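Local coordinates for protein (S)-2-haloacid dehalogenase 4A (Burkholderia cepacia, PDB 2NO4) that catalyses the hydrolytic dehalogenation of small (S)-2-haloalkanoic acids to the corresponding (R)-2-hydroxyalkanoic acids, inverting the configuration at the carbon attacked, at residues V18-G23 and I159-P164; Q52-Y57 and S99-L104; V181-V184 and W189-G192. One frame throughout, in Å; residues are numbered along the deposited sequence.

Contact 1. Residues V18-G23 and I159-P164. With SO4 (sulfate ion), chain H.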
loop_
_atom_site.group_PDB
_atom_site.type_symbol
_atom_site.label_atom_id
_atom_site.label_comp_id
_atom_site.label_asym_id
_atom_site.label_seq_id
_atom_site.Cartn_x
_atom_site.Cartn_y
_atom_site.Cartn_z
ATOM N N VAL B 18 -6.841 23.070 -1.146
ATOM C CA VAL B 18 -6.434 22.148 -0.109
ATOM C C VAL B 18 -5.309 21.272 -0.667
ATOM O O VAL B 18 -5.455 20.644 -1.744
ATOM C CB VAL B 18 -7.640 21.285 0.394
ATOM C CG1 VAL B 18 -7.152 20.326 1.458
ATOM C CG2 VAL B 18 -8.754 22.201 0.965
ATOM N N PHE B 19 -4.193 21.286 0.059
ATOM C CA PHE B 19 -2.951 20.685 -0.344
ATOM C C PHE B 19 -2.572 19.440 0.466
ATOM O O PHE B 19 -2.596 19.451 1.679
ATOM C CB PHE B 19 -1.807 21.713 -0.164
ATOM C CG PHE B 19 -1.792 22.759 -1.228
ATOM C CD1 PHE B 19 -2.546 23.946 -1.091
ATOM C CD2 PHE B 19 -1.094 22.544 -2.405
ATOM C CE1 PHE B 19 -2.561 24.892 -2.107
ATOM C CE2 PHE B 19 -1.100 23.515 -3.444
ATOM C CZ PHE B 19 -1.835 24.683 -3.269
ATOM N N ASP B 20 -2.183 18.391 -0.248
ATOM C CA ASP B 20 -1.370 17.319 0.311
ATOM C C ASP B 20 -0.026 17.879 0.777
ATOM O O ASP B 20 0.457 18.887 0.244
ATOM C CB ASP B 20 -1.199 16.238 -0.776
ATOM C CG ASP B 20 -0.295 15.123 -0.350
ATOM O OD1 ASP B 20 -0.773 14.294 0.434
ATOM O OD2 ASP B 20 0.874 15.069 -0.813
ATOM N N ALA B 21 0.555 17.295 1.822
ATOM C CA ALA B 21 1.869 17.748 2.286
ATOM C C ALA B 21 3.033 16.898 1.748
ATOM O O ALA B 21 3.834 17.389 0.949
ATOM C CB ALA B 21 1.907 17.833 3.800
ATOM N N TYR B 22 3.094 15.628 2.159
ATOM C CA TYR B 22 4.261 14.775 1.932
ATOM C C TYR B 22 4.250 14.257 0.496
ATOM O O TYR B 22 3.434 13.393 0.143
ATOM C CB TYR B 22 4.290 13.607 2.951
ATOM C CG TYR B 22 4.573 14.140 4.342
ATOM C CD1 TYR B 22 5.876 14.540 4.696
ATOM C CD2 TYR B 22 3.535 14.328 5.272
ATOM C CE1 TYR B 22 6.168 15.062 5.972
ATOM C CE2 TYR B 22 3.798 14.865 6.537
ATOM C CZ TYR B 22 5.106 15.246 6.882
ATOM O OH TYR B 22 5.383 15.764 8.139
ATOM N N GLY B 23 5.124 14.822 -0.318
ATOM C CA GLY B 23 5.177 14.474 -1.759
ATOM C C GLY B 23 4.730 15.608 -2.676
ATOM O O GLY B 23 5.088 15.639 -3.854
ATOM N N ILE B 159 -7.911 8.148 11.224
ATOM C CA ILE B 159 -8.361 7.549 9.975
ATOM C C ILE B 159 -7.492 8.147 8.851
ATOM O O ILE B 159 -7.446 9.362 8.702
ATOM C CB ILE B 159 -9.832 7.942 9.689
ATOM C CG1 ILE B 159 -10.784 7.288 10.701
ATOM C CG2 ILE B 159 -10.259 7.493 8.268
ATOM C CD1 ILE B 159 -12.174 7.817 10.568
ATOM N N TYR B 160 -6.830 7.296 8.065
ATOM C CA TYR B 160 -5.934 7.770 7.005
ATOM C C TYR B 160 -6.610 7.912 5.642
ATOM O O TYR B 160 -7.629 7.284 5.384
ATOM C CB TYR B 160 -4.741 6.820 6.895
ATOM C CG TYR B 160 -3.717 7.002 7.995
ATOM C CD1 TYR B 160 -3.444 5.976 8.896
ATOM C CD2 TYR B 160 -2.987 8.202 8.106
ATOM C CE1 TYR B 160 -2.466 6.134 9.866
ATOM C CE2 TYR B 160 -2.008 8.349 9.067
ATOM C CZ TYR B 160 -1.764 7.327 9.934
ATOM O OH TYR B 160 -0.827 7.482 10.896
ATOM N N LYS B 161 -6.027 8.741 4.779
ATOM C CA LYS B 161 -6.422 8.795 3.374
ATOM C C LYS B 161 -6.206 7.383 2.780
ATOM O O LYS B 161 -5.312 6.665 3.241
ATOM C CB LYS B 161 -5.512 9.780 2.632
ATOM C CG LYS B 161 -5.643 11.217 3.042
ATOM C CD LYS B 161 -4.390 11.945 2.550
ATOM C CE LYS B 161 -4.561 13.442 2.559
ATOM N NZ LYS B 161 -3.366 14.099 1.860
ATOM N N PRO B 162 -6.960 7.018 1.723
ATOM C CA PRO B 162 -8.012 7.806 1.021
ATOM C C PRO B 162 -9.454 7.547 1.506
ATOM O O PRO B 162 -10.390 7.588 0.698
ATOM C CB PRO B 162 -7.873 7.322 -0.432
ATOM C CG PRO B 162 -7.371 5.898 -0.322
ATOM C CD PRO B 162 -6.697 5.731 1.032
ATOM N N ASP B 163 -9.615 7.210 2.786
ATOM C CA ASP B 163 -10.937 6.966 3.366
ATOM C C ASP B 163 -11.697 8.278 3.258
ATOM O O ASP B 163 -11.133 9.313 3.621
ATOM C CB ASP B 163 -10.798 6.622 4.857
ATOM C CG ASP B 163 -12.103 6.213 5.475
ATOM O OD1 ASP B 163 -13.012 7.065 5.621
ATOM O OD2 ASP B 163 -12.254 5.015 5.754
ATOM N N PRO B 164 -12.953 8.246 2.742
ATOM C CA PRO B 164 -13.656 9.521 2.548
ATOM C C PRO B 164 -13.851 10.379 3.816
ATOM O O PRO B 164 -13.978 11.602 3.685
ATOM C CB PRO B 164 -15.001 9.097 1.955
ATOM C CG PRO B 164 -15.173 7.584 2.419
ATOM C CD PRO B 164 -13.773 7.099 2.299
HETATM S S SO4 H . 0.212 13.324 3.247
HETATM O O1 SO4 H . 0.608 14.706 3.398
HETATM O O2 SO4 H . 0.935 12.459 4.173
HETATM O O3 SO4 H . -1.217 13.147 3.365
HETATM O O4 SO4 H . 0.629 12.981 1.889
#

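Contact 2. Residues Q52-Y57 and S99-L104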
loop_
_atom_site.group_PDB
_atom_site.type_symbol
_atom_site.label_atom_id
_atom_site.label_comp_id
_atom_site.label_asym_id
_atom_site.label_seq_id
_atom_site.Cartn_x
_atom_site.Cartn_y
_atom_site.Cartn_z
ATOM N N GLN B 52 7.359 3.439 0.608
ATOM C CA GLN B 52 6.359 2.434 0.276
ATOM C C GLN B 52 5.743 1.808 1.538
ATOM O O GLN B 52 4.513 1.631 1.609
ATOM C CB GLN B 52 6.961 1.309 -0.634
ATOM C CG GLN B 52 5.896 0.195 -1.075
ATOM C CD GLN B 52 5.618 -0.925 -0.002
ATOM O OE1 GLN B 52 6.548 -1.357 0.687
ATOM N NE2 GLN B 52 4.345 -1.429 0.082
ATOM N N ARG B 53 6.591 1.467 2.514
ATOM C CA ARG B 53 6.104 0.824 3.737
ATOM C C ARG B 53 5.338 1.821 4.623
ATOM O O ARG B 53 4.359 1.442 5.245
ATOM C CB ARG B 53 7.234 0.210 4.584
ATOM C CG ARG B 53 7.593 -1.208 4.210
ATOM C CD ARG B 53 6.346 -2.124 4.052
ATOM N NE ARG B 53 6.691 -3.552 4.146
ATOM C CZ ARG B 53 7.133 -4.307 3.127
ATOM N NH1 ARG B 53 7.421 -5.574 3.331
ATOM N NH2 ARG B 53 7.329 -3.800 1.902
ATOM N N GLN B 54 5.799 3.071 4.651
ATOM C CA GLN B 54 5.114 4.124 5.436
ATOM C C GLN B 54 3.653 4.210 4.987
ATOM O O GLN B 54 2.733 4.218 5.822
ATOM C CB GLN B 54 5.831 5.460 5.302
ATOM C CG GLN B 54 5.114 6.728 5.850
ATOM C CD GLN B 54 5.693 7.997 5.232
ATOM O OE1 GLN B 54 5.652 8.168 4.006
ATOM N NE2 GLN B 54 6.271 8.896 6.081
ATOM N N LEU B 55 3.463 4.242 3.667
ATOM C CA LEU B 55 2.169 4.321 3.046
ATOM C C LEU B 55 1.438 3.029 3.212
ATOM O O LEU B 55 0.283 3.061 3.606
ATOM C CB LEU B 55 2.293 4.691 1.554
ATOM C CG LEU B 55 2.690 6.161 1.359
ATOM C CD1 LEU B 55 2.771 6.433 -0.129
ATOM C CD2 LEU B 55 1.737 7.112 2.118
ATOM N N GLU B 56 2.087 1.882 2.924
ATOM C CA GLU B 56 1.450 0.592 3.219
ATOM C C GLU B 56 0.852 0.556 4.640
ATOM O O GLU B 56 -0.306 0.158 4.802
ATOM C CB GLU B 56 2.433 -0.578 3.110
ATOM C CG GLU B 56 1.850 -1.860 3.729
ATOM C CD GLU B 56 2.739 -3.086 3.549
ATOM O OE1 GLU B 56 3.429 -3.189 2.518
ATOM O OE2 GLU B 56 2.756 -3.961 4.439
ATOM N N TYR B 57 1.666 0.902 5.645
ATOM C CA TYR B 57 1.229 0.883 7.051
ATOM C C TYR B 57 0.014 1.752 7.280
ATOM O O TYR B 57 -0.856 1.381 8.042
ATOM C CB TYR B 57 2.351 1.276 8.049
ATOM C CG TYR B 57 3.521 0.334 8.049
ATOM C CD1 TYR B 57 3.408 -0.968 7.535
ATOM C CD2 TYR B 57 4.776 0.761 8.521
ATOM C CE1 TYR B 57 4.566 -1.850 7.526
ATOM C CE2 TYR B 57 5.919 -0.098 8.540
ATOM C CZ TYR B 57 5.807 -1.372 8.047
ATOM O OH TYR B 57 6.949 -2.175 8.100
ATOM N N SER B 99 15.387 12.802 11.993
ATOM C CA SER B 99 15.566 14.258 12.150
ATOM C C SER B 99 15.423 14.973 10.835
ATOM O O SER B 99 14.839 16.039 10.782
ATOM C CB SER B 99 16.937 14.626 12.724
ATOM O OG SER B 99 17.072 14.005 13.965
ATOM N N ALA B 100 15.951 14.376 9.769
ATOM C CA ALA B 100 15.822 14.962 8.451
ATOM C C ALA B 100 14.368 14.971 7.996
ATOM O O ALA B 100 13.918 15.918 7.370
ATOM C CB ALA B 100 16.727 14.227 7.455
ATOM N N TYR B 101 13.615 13.939 8.349
ATOM C CA TYR B 101 12.227 13.839 7.966
ATOM C C TYR B 101 11.401 14.895 8.693
ATOM O O TYR B 101 10.443 15.457 8.152
ATOM C CB TYR B 101 11.667 12.429 8.277
ATOM C CG TYR B 101 10.519 12.080 7.345
ATOM C CD1 TYR B 101 10.748 11.321 6.184
ATOM C CD2 TYR B 101 9.213 12.555 7.583
ATOM C CE1 TYR B 101 9.713 11.021 5.314
ATOM C CE2 TYR B 101 8.182 12.273 6.703
ATOM C CZ TYR B 101 8.452 11.503 5.574
ATOM O OH TYR B 101 7.447 11.207 4.717
ATOM N N LYS B 102 11.790 15.167 9.936
ATOM C CA LYS B 102 11.051 16.102 10.779
ATOM C C LYS B 102 11.123 17.480 10.155
ATOM O O LYS B 102 10.209 18.272 10.318
ATOM C CB LYS B 102 11.606 16.101 12.213
ATOM C CG LYS B 102 10.564 16.497 13.223
ATOM C CD LYS B 102 11.000 16.277 14.657
ATOM C CE LYS B 102 10.067 17.092 15.537
ATOM N NZ LYS B 102 10.370 17.001 16.994
ATOM N N GLU B 103 12.194 17.747 9.412
ATOM C CA GLU B 103 12.346 18.994 8.675
ATOM C C GLU B 103 12.625 18.814 7.168
ATOM O O GLU B 103 13.605 19.337 6.612
ATOM C CB GLU B 103 13.381 19.870 9.374
ATOM C CG GLU B 103 12.938 20.121 10.849
ATOM C CD GLU B 103 13.716 21.206 11.590
ATOM O OE1 GLU B 103 14.751 21.721 11.060
ATOM O OE2 GLU B 103 13.253 21.541 12.714
ATOM N N LEU B 104 11.734 18.062 6.520
ATOM C CA LEU B 104 11.768 17.851 5.058
ATOM C C LEU B 104 11.747 19.160 4.293
ATOM O O LEU B 104 10.946 20.039 4.608
ATOM C CB LEU B 104 10.536 17.062 4.604
ATOM C CG LEU B 104 10.414 15.568 4.626
ATOM C CD1 LEU B 104 9.242 15.241 3.708
ATOM C CD2 LEU B 104 11.700 14.801 4.168
HETATM O O HOH W 1 7.920 9.387 2.949
#

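Contact 3. Residues V181-V184 and W189-G192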
loop_
_atom_site.group_PDB
_atom_site.type_symbol
_atom_site.label_atom_id
_atom_site.label_comp_id
_atom_site.label_asym_id
_atom_site.label_seq_id
_atom_site.Cartn_x
_atom_site.Cartn_y
_atom_site.Cartn_z
ATOM N N VAL B 181 -13.865 23.055 -3.329
ATOM C CA VAL B 181 -12.468 22.708 -3.066
ATOM C C VAL B 181 -11.687 22.315 -4.346
ATOM O O VAL B 181 -12.099 21.443 -5.116
ATOM C CB VAL B 181 -12.388 21.595 -2.004
ATOM C CG1 VAL B 181 -10.924 21.033 -1.840
ATOM C CG2 VAL B 181 -12.958 22.107 -0.670
ATOM N N CYS B 182 -10.566 22.991 -4.543
ATOM C CA CYS B 182 -9.516 22.509 -5.426
ATOM C C CYS B 182 -8.484 21.719 -4.593
ATOM O O CYS B 182 -7.769 22.253 -3.733
ATOM C CB CYS B 182 -8.847 23.669 -6.175
ATOM S SG CYS B 182 -7.555 23.085 -7.325
ATOM N N PHE B 183 -8.421 20.426 -4.868
ATOM C CA PHE B 183 -7.567 19.542 -4.093
ATOM C C PHE B 183 -6.300 19.235 -4.872
ATOM O O PHE B 183 -6.368 18.717 -5.994
ATOM C CB PHE B 183 -8.270 18.229 -3.714
ATOM C CG PHE B 183 -7.423 17.342 -2.779
ATOM C CD1 PHE B 183 -7.407 17.607 -1.418
ATOM C CD2 PHE B 183 -6.639 16.290 -3.274
ATOM C CE1 PHE B 183 -6.630 16.836 -0.515
ATOM C CE2 PHE B 183 -5.866 15.486 -2.385
ATOM C CZ PHE B 183 -5.869 15.765 -1.009
ATOM N N VAL B 184 -5.147 19.528 -4.273
ATOM C CA VAL B 184 -3.857 19.442 -4.994
ATOM C C VAL B 184 -2.920 18.380 -4.390
ATOM O O VAL B 184 -2.597 18.434 -3.215
ATOM C CB VAL B 184 -3.112 20.815 -5.043
ATOM C CG1 VAL B 184 -1.803 20.692 -5.817
ATOM C CG2 VAL B 184 -4.023 21.897 -5.683
ATOM N N TRP B 189 -3.119 7.991 -5.409
ATOM C CA TRP B 189 -4.115 7.342 -4.545
ATOM C C TRP B 189 -4.954 8.414 -3.765
ATOM O O TRP B 189 -6.125 8.233 -3.503
ATOM C CB TRP B 189 -3.416 6.328 -3.575
ATOM C CG TRP B 189 -2.221 6.871 -2.873
ATOM C CD1 TRP B 189 -0.926 6.753 -3.282
ATOM C CD2 TRP B 189 -2.192 7.692 -1.677
ATOM N NE1 TRP B 189 -0.092 7.429 -2.434
ATOM C CE2 TRP B 189 -0.830 8.014 -1.436
ATOM C CE3 TRP B 189 -3.179 8.176 -0.786
ATOM C CZ2 TRP B 189 -0.404 8.826 -0.349
ATOM C CZ3 TRP B 189 -2.746 9.001 0.322
ATOM C CH2 TRP B 189 -1.374 9.297 0.520
ATOM N N ASP B 190 -4.307 9.513 -3.428
ATOM C CA ASP B 190 -4.877 10.628 -2.697
ATOM C C ASP B 190 -5.803 11.413 -3.634
ATOM O O ASP B 190 -6.917 11.775 -3.244
ATOM C CB ASP B 190 -3.721 11.493 -2.177
ATOM C CG ASP B 190 -4.165 12.600 -1.204
ATOM O OD1 ASP B 190 -5.283 12.531 -0.626
ATOM O OD2 ASP B 190 -3.340 13.547 -1.026
ATOM N N LEU B 191 -5.362 11.655 -4.866
ATOM C CA LEU B 191 -6.245 12.213 -5.919
ATOM C C LEU B 191 -7.447 11.283 -6.209
ATOM O O LEU B 191 -8.536 11.756 -6.446
ATOM C CB LEU B 191 -5.474 12.538 -7.209
ATOM C CG LEU B 191 -4.331 13.549 -6.981
ATOM C CD1 LEU B 191 -3.238 13.300 -8.007
ATOM C CD2 LEU B 191 -4.843 14.993 -6.997
ATOM N N GLY B 192 -7.219 9.975 -6.226
ATOM C CA GLY B 192 -8.295 9.011 -6.416
ATOM C C GLY B 192 -9.343 9.131 -5.328
ATOM O O GLY B 192 -10.515 9.259 -5.635
#

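Contact 1. Residues V18-G23 and I159-P164
Asp20 and Lys161 meet in the active site of this HAD-superfamily hydrolase through a salt bridge, Asp20 OD1 to Lys161 NZ at 3.0 Å. Asp20 is the nucleophile, and Lys161 is thought to be important for catalysis. The aspartate, just after strand 16-19, sets CG anti to its backbone N (chi1 176°), which brings OD1 to the lysine while OD2 is held by Thr24. A long side chain suits the other partner, because the two CA atoms stand 10.4 Å apart: Lys161 runs almost fully extended beyond CG and crosses the carboxylate obliquely. Lys161 NZ also donates to O3 of a bound sulfate at 2.8 Å; the same nitrogen thus touches both nucleophile and sulfate, and is held further by Asp190 and Leu127 O. The sulfate, probably from the crystallisation liquor, lies among residues that bind the haloacid, and Ser128 OG and Asn129 N also bond to it. Its O1 receives two backbone N-H groups, a nearly straight bond from Tyr22 N at 2.9 Å (170°) and a more bent one from Ala21 N at 3.0 Å (139°), while the edge of the Tyr22 ring faces O2. Strand 16-19 lies between strands 123-128 and 181-185 in the parallel sheet of the Rossmann-like core; Lys161 reaches the nucleophile from the loop before helix 164-174, packing on Ile166 and Tyr167 of that helix.

Contact 2. Residues Q52-Y57 and S99-L104
Gln54 and Tyr101 join two helices of the all-helical part of the chain inserted between the first two strands of the HAD core, the cap of this family. Helix 43-63 opens this segment with Gln52, whose amide links neighbours on its own helix: OE1 accepts from Arg53 NH2 at 2.8 Å and NE2 donates to Glu56 OE1 at 3.1 Å. Arg53 also turns outward to the dimer interface, forming a salt bridge with Glu212 of the second subunit. Gln54 points toward helix 90-102. With CG anti to its backbone N (chi1 169°) and the chain extended, it meets Tyr101 coming from the opposite direction, whose hydroxyl lies in the amide plane. A glutamine fits because its amide both gives and accepts: NE2 serves Tyr101 and Thr74, while OE1 receives Arg51, a haloacid-binding residue. Glu56 and Tyr57 again look to the second subunit, bonding to its Tyr213 and Glu212. Tyr101 combines a polar end with a broad ring, covered on one face by Leu104 CG and packed against Tyr22. Amide and ring planes stand 81° apart. Gln54 NE2 lies 2.9 Å from Tyr101 OH in a nearly straight bond (170°). A water donates to Gln54 OE1 at 2.8 Å and lies 2.6 Å from Tyr101 OH.

Contact 3. Residues V181-V184 and W189-G192
Asp190 OD2, gripped by Lys161 NZ and Ser185 OG, belongs to a carboxylate that meets the edge of the Phe183 ring across this contact. The other oxygen, OD1, accepts a hydrogen bond from Tyr167. The setting is a beta-alpha-beta unit of the Rossmann-like fold, in which strand 181-185 leads into helix 188-197 and then strand 200-204. Phe183 places its ring toward the helix by setting CG anti to the backbone N (chi1 -174°). Asp190 swings its carboxylate round in the same way (chi1 -171°), and the two planes stand 85° apart. CE2 and CZ of the ring carry the touch, with CG of Asp190 at the edge, in the ring plane. Phenylalanine suits the spot: its weakly polar C-H edge can lie beside carboxylate oxygens without taking up their hydrogen-bond partners. Asp190 falls within the region 185-190, inferred to matter for catalysis. Next to it, Leu191 adds an apolar contact and also packs on Thr201 and Arg203 of strand 200-204. Leu191 CD2 lies at the edge of the same ring, 4.3 Å from Phe183 CD2, and also near Phe183 O. On the carboxylate side, the nearest approach is Phe183 CZ to Asp190 OD1, at 3.3 Å.

In the fold
From the N terminus the chain enters the core along strand 16-19, leaves it to build the helical cap, and there contact 2 closes a loop of 41 residues between helices 43-63 and 90-102. Strands 123-128 and 150-153 follow before the loop 159-164 returns to the first strand, so contact 1 encloses contact 2 within its much longer span. Contact 3 opens only afterwards, closing a tight turn from strand to helix. Cap and core meet where Tyr22 packs on Leu104, and where Leu55 touches Trp189. Contacts 1 and 3 share the sheet, since Val18 probably hydrogen-bonds to Cys182 and Val184.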